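Local coordinates for glyoxalase family protein, putative (Bacillus anthracis, PDB 2QQZ) that is of unknown function but belongs to the glyoxalase/bleomycin resistance protein/dioxygenase superfamily, whose members share paired βαβββ modules, at residues A[16-21]-A[60-65]; A[69-74]-A[115-120]; A[76-81]-A[119-124]; A[85-90]-A[107-112]. All coordinates share one frame; numbering follows the deposited sequence.

Contact 1 of 4, residues A[16-21]-A[60-65]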
loop_
_atom_site.group_PDB
_atom_site.type_symbol
_atom_site.label_atom_id
_atom_site.label_comp_id
_atom_site.label_asym_id
_atom_site.label_seq_id
_atom_site.Cartn_x
_atom_site.Cartn_y
_atom_site.Cartn_z
ATOM N N VAL A 16 -1.667 1.843 7.064
ATOM C CA VAL A 16 -3.027 1.266 7.272
ATOM C C VAL A 16 -3.630 1.953 8.506
ATOM O O VAL A 16 -2.948 2.119 9.515
ATOM C CB VAL A 16 -2.883 -0.245 7.529
ATOM C CG1 VAL A 16 -4.197 -0.920 7.967
ATOM C CG2 VAL A 16 -2.298 -0.931 6.276
ATOM N N ALA A 17 -4.875 2.398 8.414
ATOM C CA ALA A 17 -5.439 3.183 9.518
ATOM C C ALA A 17 -6.107 2.229 10.514
ATOM O O ALA A 17 -6.470 1.093 10.145
ATOM C CB ALA A 17 -6.391 4.194 8.992
ATOM N N ALA A 18 -6.280 2.704 11.743
ATOM C CA ALA A 18 -6.864 1.938 12.825
ATOM C C ALA A 18 -7.336 2.922 13.873
ATOM O O ALA A 18 -6.903 4.095 13.890
ATOM C CB ALA A 18 -5.817 0.994 13.399
ATOM N N PRO A 19 -8.247 2.488 14.748
ATOM C CA PRO A 19 -8.667 3.451 15.756
ATOM C C PRO A 19 -7.680 3.710 16.908
ATOM O O PRO A 19 -6.766 2.911 17.160
ATOM C CB PRO A 19 -9.960 2.838 16.314
ATOM C CG PRO A 19 -9.878 1.368 16.016
ATOM C CD PRO A 19 -8.973 1.206 14.822
ATOM N N VAL A 20 -7.948 4.773 17.667
ATOM C CA VAL A 20 -7.144 5.021 18.880
ATOM C C VAL A 20 -7.228 3.775 19.771
ATOM O O VAL A 20 -8.297 3.186 19.897
ATOM C CB VAL A 20 -7.713 6.243 19.609
ATOM C CG1 VAL A 20 -6.914 6.586 20.830
ATOM C CG2 VAL A 20 -7.753 7.432 18.649
ATOM N N GLY A 21 -6.126 3.387 20.406
ATOM C CA GLY A 21 -6.112 2.222 21.293
ATOM C C GLY A 21 -5.878 0.903 20.582
ATOM O O GLY A 21 -5.970 -0.140 21.194
ATOM N N ILE A 60 4.844 -2.134 7.150
ATOM C CA ILE A 60 3.451 -1.718 7.219
ATOM C C ILE A 60 3.363 -0.857 8.481
ATOM O O ILE A 60 3.865 -1.259 9.510
ATOM C CB ILE A 60 2.444 -2.940 7.211
ATOM C CG1 ILE A 60 0.991 -2.431 7.167
ATOM C CG2 ILE A 60 2.642 -3.863 8.420
ATOM C CD1 ILE A 60 -0.031 -3.529 7.114
ATOM N N HIS A 61 2.784 0.342 8.379
ATOM C CA HIS A 61 2.695 1.233 9.488
ATOM C C HIS A 61 1.200 1.293 9.847
ATOM O O HIS A 61 0.362 1.706 9.047
ATOM C CB HIS A 61 3.205 2.658 9.192
ATOM C CG HIS A 61 4.653 2.737 8.837
ATOM N ND1 HIS A 61 5.301 3.944 8.672
ATOM C CD2 HIS A 61 5.613 1.779 8.765
ATOM C CE1 HIS A 61 6.571 3.714 8.397
ATOM N NE2 HIS A 61 6.792 2.412 8.467
ATOM N N ILE A 62 0.873 0.869 11.059
ATOM C CA ILE A 62 -0.526 0.985 11.550
ATOM C C ILE A 62 -0.604 2.327 12.249
ATOM O O ILE A 62 0.028 2.534 13.312
ATOM C CB ILE A 62 -0.906 -0.178 12.500
ATOM C CG1 ILE A 62 -0.576 -1.566 11.882
ATOM C CG2 ILE A 62 -2.362 -0.007 12.910
ATOM C CD1 ILE A 62 -1.253 -1.724 10.469
ATOM N N GLY A 63 -1.360 3.258 11.647
ATOM C CA GLY A 63 -1.482 4.613 12.146
ATOM C C GLY A 63 -2.871 4.845 12.718
ATOM O O GLY A 63 -3.913 4.471 12.112
ATOM N N VAL A 64 -2.881 5.484 13.880
ATOM C CA VAL A 64 -4.075 5.732 14.679
ATOM C C VAL A 64 -4.870 6.855 14.020
ATOM O O VAL A 64 -4.285 7.894 13.612
ATOM C CB VAL A 64 -3.685 6.107 16.139
ATOM C CG1 VAL A 64 -4.743 6.934 16.759
ATOM C CG2 VAL A 64 -3.538 4.868 16.954
ATOM N N GLU A 65 -6.198 6.652 13.908
ATOM C CA GLU A 65 -7.077 7.686 13.365
ATOM C C GLU A 65 -8.336 7.825 14.204
ATOM O O GLU A 65 -9.127 6.874 14.357
ATOM C CB GLU A 65 -7.435 7.376 11.900
ATOM C CG GLU A 65 -6.239 7.390 10.930
ATOM C CD GLU A 65 -5.579 8.779 10.724
ATOM O OE1 GLU A 65 -6.123 9.806 11.199
ATOM O OE2 GLU A 65 -4.505 8.842 10.060
HETATM O O HOH W 1 -10.553 5.936 16.814
#
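Val16 opens the pairing of 16-21 with 60-65 as parallel strand neighbours: its N donates to His61 O (2.8 Å) and its O receives Gly63 N (2.9 Å), both bonds nearly straight. Its CG1 lies anti to the backbone N (chi1 171°), which leaves CG2 beside that N and against the end of the extended Ile60, 3.5 Å from Ile60 CD1. Ile62 runs alongside Val16 on the same face, its CD1 touching Val16 CB, and Tyr30 of helix 23-33 covers this group. Ala17 turns to the other face, where its CB meets Glu65 CG at 3.7 Å. Ala18 returns to the Val16 face and sets its CB on Ile62 CG2. Its N makes a weak, bent bond to Gly63 O (129° at the hydrogen), but its O takes Glu65 N at 2.7 Å. Beyond Pro19, a water accepts from Val20 N and donates to Glu65 O, and the Val20 and Val64 side chains cross, Val20 CG2 lying 3.6 Å from Val64 CG1. The chemistry thus passes from direct backbone bonds over an apolar face to a water bridge, as the strands give way to loop and the contact reaches solvent.

Contact 2 of 4, residues A[69-74]-A[115-120]. With SO4 (sulfate ion), chain D.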
loop_
_atom_site.group_PDB
_atom_site.type_symbol
_atom_site.label_atom_id
_atom_site.label_comp_id
_atom_site.label_asym_id
_atom_site.label_seq_id
_atom_site.Cartn_x
_atom_site.Cartn_y
_atom_site.Cartn_z
ATOM N N ASN A 69 -11.987 5.006 9.214
ATOM C CA ASN A 69 -12.981 4.321 8.373
ATOM C C ASN A 69 -12.294 3.084 7.744
ATOM O O ASN A 69 -11.326 3.235 7.031
ATOM C CB ASN A 69 -13.452 5.285 7.289
ATOM C CG ASN A 69 -14.709 4.823 6.592
ATOM O OD1 ASN A 69 -15.421 3.903 7.052
ATOM N ND2 ASN A 69 -15.023 5.482 5.491
ATOM N N PRO A 70 -12.758 1.855 8.024
ATOM C CA PRO A 70 -11.877 0.748 7.507
ATOM C C PRO A 70 -11.812 0.746 5.956
ATOM O O PRO A 70 -12.792 1.181 5.281
ATOM C CB PRO A 70 -12.511 -0.545 8.054
ATOM C CG PRO A 70 -13.828 -0.138 8.792
ATOM C CD PRO A 70 -13.979 1.386 8.740
ATOM N N ALA A 71 -10.700 0.299 5.397
ATOM C CA ALA A 71 -10.517 0.279 3.931
ATOM C C ALA A 71 -10.879 -1.170 3.528
ATOM O O ALA A 71 -10.039 -2.103 3.615
ATOM C CB ALA A 71 -9.061 0.606 3.556
ATOM N N LYS A 72 -12.143 -1.361 3.149
ATOM C CA LYS A 72 -12.682 -2.696 2.866
ATOM C C LYS A 72 -12.429 -3.121 1.428
ATOM O O LYS A 72 -12.631 -4.294 1.069
ATOM C CB LYS A 72 -14.182 -2.718 3.150
ATOM C CG LYS A 72 -14.497 -2.404 4.606
ATOM C CD LYS A 72 -15.998 -2.369 4.837
ATOM C CE LYS A 72 -16.314 -2.027 6.326
ATOM N NZ LYS A 72 -17.780 -2.059 6.627
ATOM N N ARG A 73 -11.967 -2.188 0.593
ATOM C CA ARG A 73 -11.881 -2.460 -0.835
ATOM C C ARG A 73 -10.460 -2.272 -1.404
ATOM O O ARG A 73 -9.775 -3.252 -1.681
ATOM C CB ARG A 73 -12.952 -1.652 -1.582
ATOM C CG ARG A 73 -14.306 -1.780 -0.911
ATOM C CD ARG A 73 -15.490 -1.569 -1.830
ATOM N NE ARG A 73 -15.659 -0.190 -2.330
ATOM C CZ ARG A 73 -15.950 0.890 -1.597
ATOM N NH1 ARG A 73 -16.115 2.065 -2.207
ATOM N NH2 ARG A 73 -16.083 0.821 -0.273
ATOM N N ALA A 74 -10.007 -1.028 -1.546
ATOM C CA ALA A 74 -8.586 -0.714 -1.813
ATOM C C ALA A 74 -7.689 -1.187 -0.651
ATOM O O ALA A 74 -8.022 -1.034 0.514
ATOM C CB ALA A 74 -8.424 0.752 -1.987
ATOM N N PHE A 115 -9.651 -4.502 12.432
ATOM C CA PHE A 115 -10.344 -3.192 12.382
ATOM C C PHE A 115 -11.189 -3.114 11.119
ATOM O O PHE A 115 -11.863 -2.110 10.873
ATOM C CB PHE A 115 -9.336 -2.036 12.405
ATOM C CG PHE A 115 -8.208 -2.279 13.364
ATOM C CD1 PHE A 115 -8.468 -2.339 14.758
ATOM C CD2 PHE A 115 -6.934 -2.561 12.896
ATOM C CE1 PHE A 115 -7.440 -2.649 15.664
ATOM C CE2 PHE A 115 -5.851 -2.880 13.821
ATOM C CZ PHE A 115 -6.124 -2.928 15.177
ATOM N N GLY A 116 -11.178 -4.205 10.348
ATOM C CA GLY A 116 -11.989 -4.306 9.181
ATOM C C GLY A 116 -11.270 -3.896 7.892
ATOM O O GLY A 116 -11.929 -3.832 6.854
ATOM N N ASN A 117 -9.975 -3.587 7.944
ATOM C CA ASN A 117 -9.182 -3.318 6.703
ATOM C C ASN A 117 -8.911 -4.631 5.942
ATOM O O ASN A 117 -8.537 -5.647 6.565
ATOM C CB ASN A 117 -7.812 -2.678 7.007
ATOM C CG ASN A 117 -7.929 -1.377 7.744
ATOM O OD1 ASN A 117 -8.519 -0.415 7.241
ATOM N ND2 ASN A 117 -7.336 -1.325 8.930
ATOM N N ARG A 118 -9.162 -4.605 4.640
ATOM C CA ARG A 118 -8.783 -5.707 3.727
ATOM C C ARG A 118 -7.263 -5.744 3.495
ATOM O O ARG A 118 -6.616 -4.703 3.249
ATOM C CB ARG A 118 -9.469 -5.533 2.404
ATOM C CG ARG A 118 -9.062 -6.552 1.328
ATOM C CD ARG A 118 -10.224 -6.652 0.278
ATOM N NE ARG A 118 -11.291 -7.525 0.804
ATOM C CZ ARG A 118 -12.282 -8.050 0.073
ATOM N NH1 ARG A 118 -12.390 -7.769 -1.228
ATOM N NH2 ARG A 118 -13.202 -8.809 0.653
ATOM N N ILE A 119 -6.715 -6.950 3.543
ATOM C CA ILE A 119 -5.298 -7.231 3.253
ATOM C C ILE A 119 -5.365 -8.409 2.269
ATOM O O ILE A 119 -6.179 -9.327 2.484
ATOM C CB ILE A 119 -4.566 -7.782 4.516
ATOM C CG1 ILE A 119 -4.609 -6.740 5.625
ATOM C CG2 ILE A 119 -3.115 -8.216 4.175
ATOM C CD1 ILE A 119 -3.947 -5.396 5.255
ATOM N N GLU A 120 -4.517 -8.384 1.240
ATOM C CA GLU A 120 -4.421 -9.471 0.282
ATOM C C GLU A 120 -3.067 -10.158 0.390
ATOM O O GLU A 120 -2.030 -9.502 0.655
ATOM C CB GLU A 120 -4.566 -8.896 -1.104
ATOM C CG GLU A 120 -4.280 -9.961 -2.246
ATOM C CD GLU A 120 -4.321 -9.313 -3.600
ATOM O OE1 GLU A 120 -4.908 -8.187 -3.697
ATOM O OE2 GLU A 120 -3.736 -9.902 -4.557
HETATM S S SO4 D . -15.996 -8.444 -2.239
HETATM O O1 SO4 D . -14.914 -9.362 -1.958
HETATM O O2 SO4 D . -15.762 -7.660 -3.436
HETATM O O3 SO4 D . -17.178 -9.291 -2.389
HETATM O O4 SO4 D . -16.240 -7.547 -1.137
HETATM O O HOH W 2 -6.828 -2.041 3.341
HETATM O O HOH W 3 -11.325 -5.685 -2.934
#
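Ala71 of the loop 69-74 is bonded to Asn117 and Arg118 through both its N and its O. Ala71 N donates to Asn117 OD1 at 2.9 Å, almost straight at the hydrogen (171°), though it approaches the amide tilted out of its plane. Ala71 O then receives Arg118 N at 2.8 Å. The Asn117 amide is fixed at its other end as well, since ND2 donates to Ala17 O and to Asp113 OD2; this side chain therefore joins the loop to strand 8-18.

Packing is modest. The Pro70 ring lies on the turn before the strand, its CB 3.3 Å from Phe115 O, and Lys72 lays its CG near Gly116 O.

The guanidinium of Arg118 makes the charged contacts. The bend at chi3 (-80°) turns it so that one face lies under Lys72 O, while sulfate O1 sits at the edge, bonded by NH1 (3.1 Å) and NH2 (3.2 Å). NH1 also donates to a water that bridges to Arg73 O, and Tyr110 adds a cation-pi contact. The sulfate probably came from the crystallisation liquor.

Arg73 reaches Glu65 of the second subunit in a salt bridge. The arrangement is that of a connecting loop laid over the entry to strand 118-124, in the linker between the two four-stranded sheets of a glyoxalase-family chain.

Contact 3 of 4, residues A[76-81]-A[119-124]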
loop_
_atom_site.group_PDB
_atom_site.type_symbol
_atom_site.label_atom_id
_atom_site.label_comp_id
_atom_site.label_asym_id
_atom_site.label_seq_id
_atom_site.Cartn_x
_atom_site.Cartn_y
_atom_site.Cartn_z
ATOM N N PRO A 76 -3.358 -2.976 0.442
ATOM C CA PRO A 76 -2.045 -3.517 0.138
ATOM C C PRO A 76 -2.093 -5.050 -0.092
ATOM O O PRO A 76 -2.898 -5.785 0.561
ATOM C CB PRO A 76 -1.242 -3.196 1.423
ATOM C CG PRO A 76 -2.344 -3.257 2.496
ATOM C CD PRO A 76 -3.532 -2.716 1.886
ATOM N N ALA A 77 -1.190 -5.509 -0.975
ATOM C CA ALA A 77 -1.056 -6.932 -1.319
ATOM C C ALA A 77 0.382 -7.396 -1.047
ATOM O O ALA A 77 1.353 -6.805 -1.534
ATOM C CB ALA A 77 -1.494 -7.225 -2.761
ATOM N N PHE A 78 0.476 -8.416 -0.194
ATOM C CA PHE A 78 1.744 -8.983 0.288
ATOM C C PHE A 78 2.069 -10.255 -0.440
ATOM O O PHE A 78 1.201 -11.083 -0.645
ATOM C CB PHE A 78 1.660 -9.257 1.780
ATOM C CG PHE A 78 1.411 -8.035 2.564
ATOM C CD1 PHE A 78 2.469 -7.197 2.900
ATOM C CD2 PHE A 78 0.137 -7.691 2.950
ATOM C CE1 PHE A 78 2.242 -6.035 3.639
ATOM C CE2 PHE A 78 -0.087 -6.510 3.668
ATOM C CZ PHE A 78 0.961 -5.695 4.011
ATOM N N TYR A 79 3.325 -10.371 -0.860
ATOM C CA TYR A 79 3.818 -11.581 -1.519
ATOM C C TYR A 79 4.190 -12.575 -0.421
ATOM O O TYR A 79 4.903 -12.204 0.570
ATOM C CB TYR A 79 5.019 -11.298 -2.444
ATOM C CG TYR A 79 5.255 -12.479 -3.394
ATOM C CD1 TYR A 79 4.658 -12.492 -4.659
ATOM C CD2 TYR A 79 5.981 -13.615 -2.991
ATOM C CE1 TYR A 79 4.834 -13.562 -5.526
ATOM C CE2 TYR A 79 6.142 -14.733 -3.872
ATOM C CZ TYR A 79 5.566 -14.660 -5.136
ATOM O OH TYR A 79 5.666 -15.684 -6.039
ATOM N N VAL A 80 3.704 -13.816 -0.597
ATOM C CA VAL A 80 3.860 -14.931 0.363
ATOM C C VAL A 80 4.564 -16.176 -0.265
ATOM O O VAL A 80 4.164 -16.641 -1.326
ATOM C CB VAL A 80 2.452 -15.295 0.977
ATOM C CG1 VAL A 80 2.503 -16.510 1.790
ATOM C CG2 VAL A 80 1.883 -14.094 1.820
ATOM N N LEU A 81 5.621 -16.707 0.371
ATOM C CA LEU A 81 6.153 -18.021 -0.001
ATOM C C LEU A 81 5.259 -19.120 0.546
ATOM O O LEU A 81 4.857 -19.045 1.723
ATOM C CB LEU A 81 7.514 -18.202 0.624
ATOM C CG LEU A 81 8.718 -17.701 -0.138
ATOM C CD1 LEU A 81 10.039 -18.025 0.681
ATOM C CD2 LEU A 81 8.766 -18.400 -1.499
ATOM N N ILE A 119 -6.715 -6.950 3.543
ATOM C CA ILE A 119 -5.298 -7.231 3.253
ATOM C C ILE A 119 -5.365 -8.409 2.269
ATOM O O ILE A 119 -6.179 -9.327 2.484
ATOM C CB ILE A 119 -4.566 -7.782 4.516
ATOM C CG1 ILE A 119 -4.609 -6.740 5.625
ATOM C CG2 ILE A 119 -3.115 -8.216 4.175
ATOM C CD1 ILE A 119 -3.947 -5.396 5.255
ATOM N N GLU A 120 -4.517 -8.384 1.240
ATOM C CA GLU A 120 -4.421 -9.471 0.282
ATOM C C GLU A 120 -3.067 -10.158 0.390
ATOM O O GLU A 120 -2.030 -9.502 0.655
ATOM C CB GLU A 120 -4.566 -8.896 -1.104
ATOM C CG GLU A 120 -4.280 -9.961 -2.246
ATOM C CD GLU A 120 -4.321 -9.313 -3.600
ATOM O OE1 GLU A 120 -4.908 -8.187 -3.697
ATOM O OE2 GLU A 120 -3.736 -9.902 -4.557
ATOM N N PHE A 121 -3.085 -11.486 0.297
ATOM C CA PHE A 121 -1.898 -12.321 0.202
ATOM C C PHE A 121 -1.890 -13.036 -1.140
ATOM O O PHE A 121 -2.945 -13.560 -1.594
ATOM C CB PHE A 121 -1.879 -13.277 1.374
ATOM C CG PHE A 121 -1.848 -12.574 2.708
ATOM C CD1 PHE A 121 -0.694 -11.906 3.137
ATOM C CD2 PHE A 121 -2.972 -12.538 3.517
ATOM C CE1 PHE A 121 -0.650 -11.271 4.365
ATOM C CE2 PHE A 121 -2.930 -11.881 4.717
ATOM C CZ PHE A 121 -1.766 -11.250 5.138
HETATM N N MSE A 122 -0.729 -13.027 -1.819
HETATM C CA MSE A 122 -0.610 -13.664 -3.126
HETATM C C MSE A 122 0.738 -14.366 -3.356
HETATM O O MSE A 122 1.714 -13.984 -2.761
HETATM C CB MSE A 122 -0.725 -12.622 -4.218
HETATM C CG MSE A 122 0.282 -11.490 -4.060
HETATM SE SE MSE A 122 0.167 -10.493 -5.748
HETATM C CE MSE A 122 1.435 -11.587 -6.827
ATOM N N GLU A 123 0.754 -15.358 -4.254
ATOM C CA GLU A 123 1.992 -15.952 -4.740
ATOM C C GLU A 123 1.812 -16.342 -6.190
ATOM O O GLU A 123 0.729 -16.782 -6.586
ATOM C CB GLU A 123 2.348 -17.162 -3.859
ATOM C CG GLU A 123 3.733 -17.739 -4.134
ATOM C CD GLU A 123 4.034 -18.962 -3.310
ATOM O OE1 GLU A 123 3.091 -19.645 -2.851
ATOM O OE2 GLU A 123 5.231 -19.271 -3.131
ATOM N N ASN A 124 2.842 -16.169 -7.013
ATOM C CA ASN A 124 2.774 -16.755 -8.355
ATOM C C ASN A 124 2.657 -18.273 -8.322
ATOM O O ASN A 124 3.250 -18.954 -7.452
ATOM C CB ASN A 124 3.968 -16.322 -9.189
ATOM C CG ASN A 124 4.077 -14.820 -9.256
ATOM O OD1 ASN A 124 3.074 -14.126 -9.360
ATOM N ND2 ASN A 124 5.286 -14.305 -9.150
HETATM O O HOH W 4 6.814 -18.036 -4.850
#
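Four backbone hydrogen bonds join strands 76-80 and 118-124 in a parallel ladder: Glu120 N to Pro76 O, Phe78 N to Glu120 O (2.9 Å, 175° at the hydrogen), Met122 N to Phe78 O, and Val80 N to Met122 O. Tyr79 OH extends the set, accepting from Asn124 N at 3.0 Å. Tyr79 CG stands anti to its own N (chi1 -164°), laying the ring along the neighbouring strand with Met122 O over one face and the selenomethionine methyl CE 4.0 Å from CD1. A water at the ring's edge donates to Glu123 OE2 and bonds the hydroxyl; Glu123 OE2 and OE1 also accept hydrogen bonds from Lys82 N and Ile83 N. Ala77 CB, on this face too, rests against Glu120 CD; Glu120 OE1 is bonded to His75.

On the other face Ile119 CG2 meets the edge of the Phe78 ring, 3.5 Å from CE2. Phe121 lies oblique to that ring, its CD1 touching Phe78 CB (3.8 Å) and Val80 CG2 (3.6 Å), while Phe86 meets the Phe121 ring edge-to-face. Strand 76-80 also pairs antiparallel with the second subunit, which implies that backbone bonding at both its edges carries the sheet across the dimer.

Contact 4 of 4, residues A[85-90]-A[107-112]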
loop_
_atom_site.group_PDB
_atom_site.type_symbol
_atom_site.label_atom_id
_atom_site.label_comp_id
_atom_site.label_asym_id
_atom_site.label_seq_id
_atom_site.Cartn_x
_atom_site.Cartn_y
_atom_site.Cartn_z
ATOM N N GLU A 85 0.273 -23.261 2.537
ATOM C CA GLU A 85 0.604 -23.576 3.928
ATOM C C GLU A 85 0.356 -22.354 4.847
ATOM O O GLU A 85 -0.087 -22.493 5.993
ATOM C CB GLU A 85 2.060 -24.025 3.985
ATOM C CG GLU A 85 2.490 -24.509 5.329
ATOM C CD GLU A 85 4.021 -24.668 5.449
ATOM O OE1 GLU A 85 4.640 -25.283 4.536
ATOM O OE2 GLU A 85 4.595 -24.184 6.463
ATOM N N PHE A 86 0.650 -21.159 4.344
ATOM C CA PHE A 86 0.356 -19.937 5.105
ATOM C C PHE A 86 -1.135 -19.846 5.369
ATOM O O PHE A 86 -1.543 -19.617 6.511
ATOM C CB PHE A 86 0.827 -18.731 4.329
ATOM C CG PHE A 86 0.479 -17.409 4.953
ATOM C CD1 PHE A 86 1.021 -17.044 6.185
ATOM C CD2 PHE A 86 -0.312 -16.494 4.256
ATOM C CE1 PHE A 86 0.755 -15.801 6.742
ATOM C CE2 PHE A 86 -0.577 -15.258 4.792
ATOM C CZ PHE A 86 -0.031 -14.910 6.044
ATOM N N LYS A 87 -1.936 -20.023 4.317
ATOM C CA LYS A 87 -3.394 -19.972 4.424
ATOM C C LYS A 87 -3.975 -20.983 5.447
ATOM O O LYS A 87 -4.843 -20.605 6.254
ATOM C CB LYS A 87 -4.050 -20.207 3.061
ATOM C CG LYS A 87 -5.587 -19.976 3.086
ATOM C CD LYS A 87 -6.126 -19.886 1.680
ATOM C CE LYS A 87 -6.641 -21.209 1.247
ATOM N NZ LYS A 87 -7.458 -21.056 0.017
ATOM N N GLN A 88 -3.516 -22.227 5.428
ATOM C CA GLN A 88 -3.985 -23.188 6.420
ATOM C C GLN A 88 -3.523 -22.864 7.841
ATOM O O GLN A 88 -4.184 -23.267 8.796
ATOM C CB GLN A 88 -3.607 -24.631 6.057
ATOM C CG GLN A 88 -4.416 -25.207 4.914
ATOM C CD GLN A 88 -5.913 -24.970 5.042
ATOM O OE1 GLN A 88 -6.515 -25.170 6.107
ATOM N NE2 GLN A 88 -6.525 -24.559 3.945
ATOM N N GLU A 89 -2.401 -22.151 7.991
ATOM C CA GLU A 89 -1.990 -21.678 9.326
ATOM C C GLU A 89 -2.920 -20.559 9.845
ATOM O O GLU A 89 -3.152 -20.443 11.062
ATOM C CB GLU A 89 -0.537 -21.200 9.363
ATOM C CG GLU A 89 0.502 -22.265 9.201
ATOM C CD GLU A 89 0.242 -23.503 10.071
ATOM O OE1 GLU A 89 0.371 -23.388 11.304
ATOM O OE2 GLU A 89 -0.097 -24.578 9.516
ATOM N N LEU A 90 -3.447 -19.741 8.939
ATOM C CA LEU A 90 -4.396 -18.715 9.328
ATOM C C LEU A 90 -5.748 -19.336 9.682
ATOM O O LEU A 90 -6.362 -18.979 10.681
ATOM C CB LEU A 90 -4.548 -17.634 8.241
ATOM C CG LEU A 90 -3.310 -16.783 7.891
ATOM C CD1 LEU A 90 -3.696 -15.690 6.895
ATOM C CD2 LEU A 90 -2.567 -16.184 9.103
ATOM N N ILE A 107 -2.089 -17.291 -7.076
ATOM C CA ILE A 107 -2.955 -17.763 -6.024
ATOM C C ILE A 107 -3.068 -16.613 -5.073
ATOM O O ILE A 107 -2.061 -15.959 -4.744
ATOM C CB ILE A 107 -2.328 -18.992 -5.293
ATOM C CG1 ILE A 107 -2.134 -20.123 -6.304
ATOM C CG2 ILE A 107 -3.188 -19.437 -4.070
ATOM C CD1 ILE A 107 -1.418 -21.383 -5.762
ATOM N N ARG A 108 -4.266 -16.353 -4.580
ATOM C CA ARG A 108 -4.390 -15.233 -3.662
ATOM C C ARG A 108 -5.676 -15.265 -2.882
ATOM O O ARG A 108 -6.650 -15.917 -3.265
ATOM C CB ARG A 108 -4.285 -13.936 -4.447
ATOM C CG ARG A 108 -5.469 -13.667 -5.325
ATOM C CD ARG A 108 -5.230 -12.406 -6.061
ATOM N NE ARG A 108 -6.345 -12.245 -7.011
ATOM C CZ ARG A 108 -6.640 -11.128 -7.676
ATOM N NH1 ARG A 108 -5.900 -10.030 -7.531
ATOM N NH2 ARG A 108 -7.668 -11.140 -8.507
ATOM N N PHE A 109 -5.694 -14.536 -1.788
ATOM C CA PHE A 109 -6.879 -14.494 -0.936
ATOM C C PHE A 109 -6.836 -13.239 -0.069
ATOM O O PHE A 109 -5.743 -12.627 0.128
ATOM C CB PHE A 109 -6.989 -15.761 -0.073
ATOM C CG PHE A 109 -5.897 -15.926 0.965
ATOM C CD1 PHE A 109 -6.036 -15.372 2.233
ATOM C CD2 PHE A 109 -4.745 -16.649 0.678
ATOM C CE1 PHE A 109 -5.067 -15.550 3.194
ATOM C CE2 PHE A 109 -3.731 -16.824 1.636
ATOM C CZ PHE A 109 -3.876 -16.266 2.878
ATOM N N TYR A 110 -8.000 -12.872 0.476
ATOM C CA TYR A 110 -8.107 -11.672 1.310
ATOM C C TYR A 110 -8.450 -12.106 2.706
ATOM O O TYR A 110 -9.110 -13.119 2.913
ATOM C CB TYR A 110 -9.224 -10.763 0.817
ATOM C CG TYR A 110 -9.193 -10.485 -0.646
ATOM C CD1 TYR A 110 -8.122 -9.790 -1.209
ATOM C CD2 TYR A 110 -10.256 -10.844 -1.473
ATOM C CE1 TYR A 110 -8.074 -9.509 -2.565
ATOM C CE2 TYR A 110 -10.226 -10.536 -2.854
ATOM C CZ TYR A 110 -9.127 -9.895 -3.380
ATOM O OH TYR A 110 -9.033 -9.556 -4.729
ATOM N N VAL A 111 -8.025 -11.304 3.661
ATOM C CA VAL A 111 -8.504 -11.383 5.026
ATOM C C VAL A 111 -8.829 -9.944 5.450
ATOM O O VAL A 111 -8.410 -8.982 4.793
ATOM C CB VAL A 111 -7.450 -12.009 5.967
ATOM C CG1 VAL A 111 -6.941 -13.304 5.405
ATOM C CG2 VAL A 111 -6.272 -11.062 6.165
ATOM N N SER A 112 -9.560 -9.799 6.533
ATOM C CA SER A 112 -9.751 -8.514 7.195
ATOM C C SER A 112 -8.899 -8.494 8.472
ATOM O O SER A 112 -8.854 -9.468 9.232
ATOM C CB SER A 112 -11.221 -8.306 7.578
ATOM O OG SER A 112 -12.029 -8.211 6.398
#
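Phe109 is brought to helix 83-92 by a chi1 of 66°, which places its CG between the backbone N and the carbonyl carbon, while Lys87, with CG anti to N (chi1 -172°), sends its chain past the ring in the opposite direction. The aliphatic part of the lysine covers one ring face: CD stands 4.0 Å from the Phe109 centroid in a CH-pi contact, and CB lies 3.7 Å from Phe109 CE2. A bend at chi3 then carries NZ on to a salt bridge with Asp99. At the ring's edge sit Leu90 CD1, 3.9 Å from Phe109 CE1, and Phe86 CD2, 3.8 Å from Phe109 CZ. Leu90 CD1 reaches a little further, to Val111 CG1 at 4.3 Å.

No hydrogen bond crosses between 85-90 and 107-112, and the segment axes stay 10.6 Å apart at 23°, so the spacing is bridged by side chains alone. This is helix-on-sheet packing, helix 83-92 lying against the mixed sheet that holds strands 76-80, 118-124 and 106-112, consistent with the glyoxalase fold.

Contacts 1 and 3 are equivalent pairings in the two four-stranded sheets, each joining a module's first and last strands in parallel, yet contact 3 is buried and rich in aromatics, whereas contact 1 is partly buried and fades into water-bridged loop. Contact 2 lies at the surface, where loop polar groups and a bound anion replace apolar packing; it shares Ile119 and Glu120 with contact 3 and touches contact 1 through Asn117. Contact 4 is buried too, but purely side chain to side chain, and its strand 106-112 adjoins strand 118-124, linked by Phe121 N to Phe109 O at 2.9 Å. All four touch the second subunit.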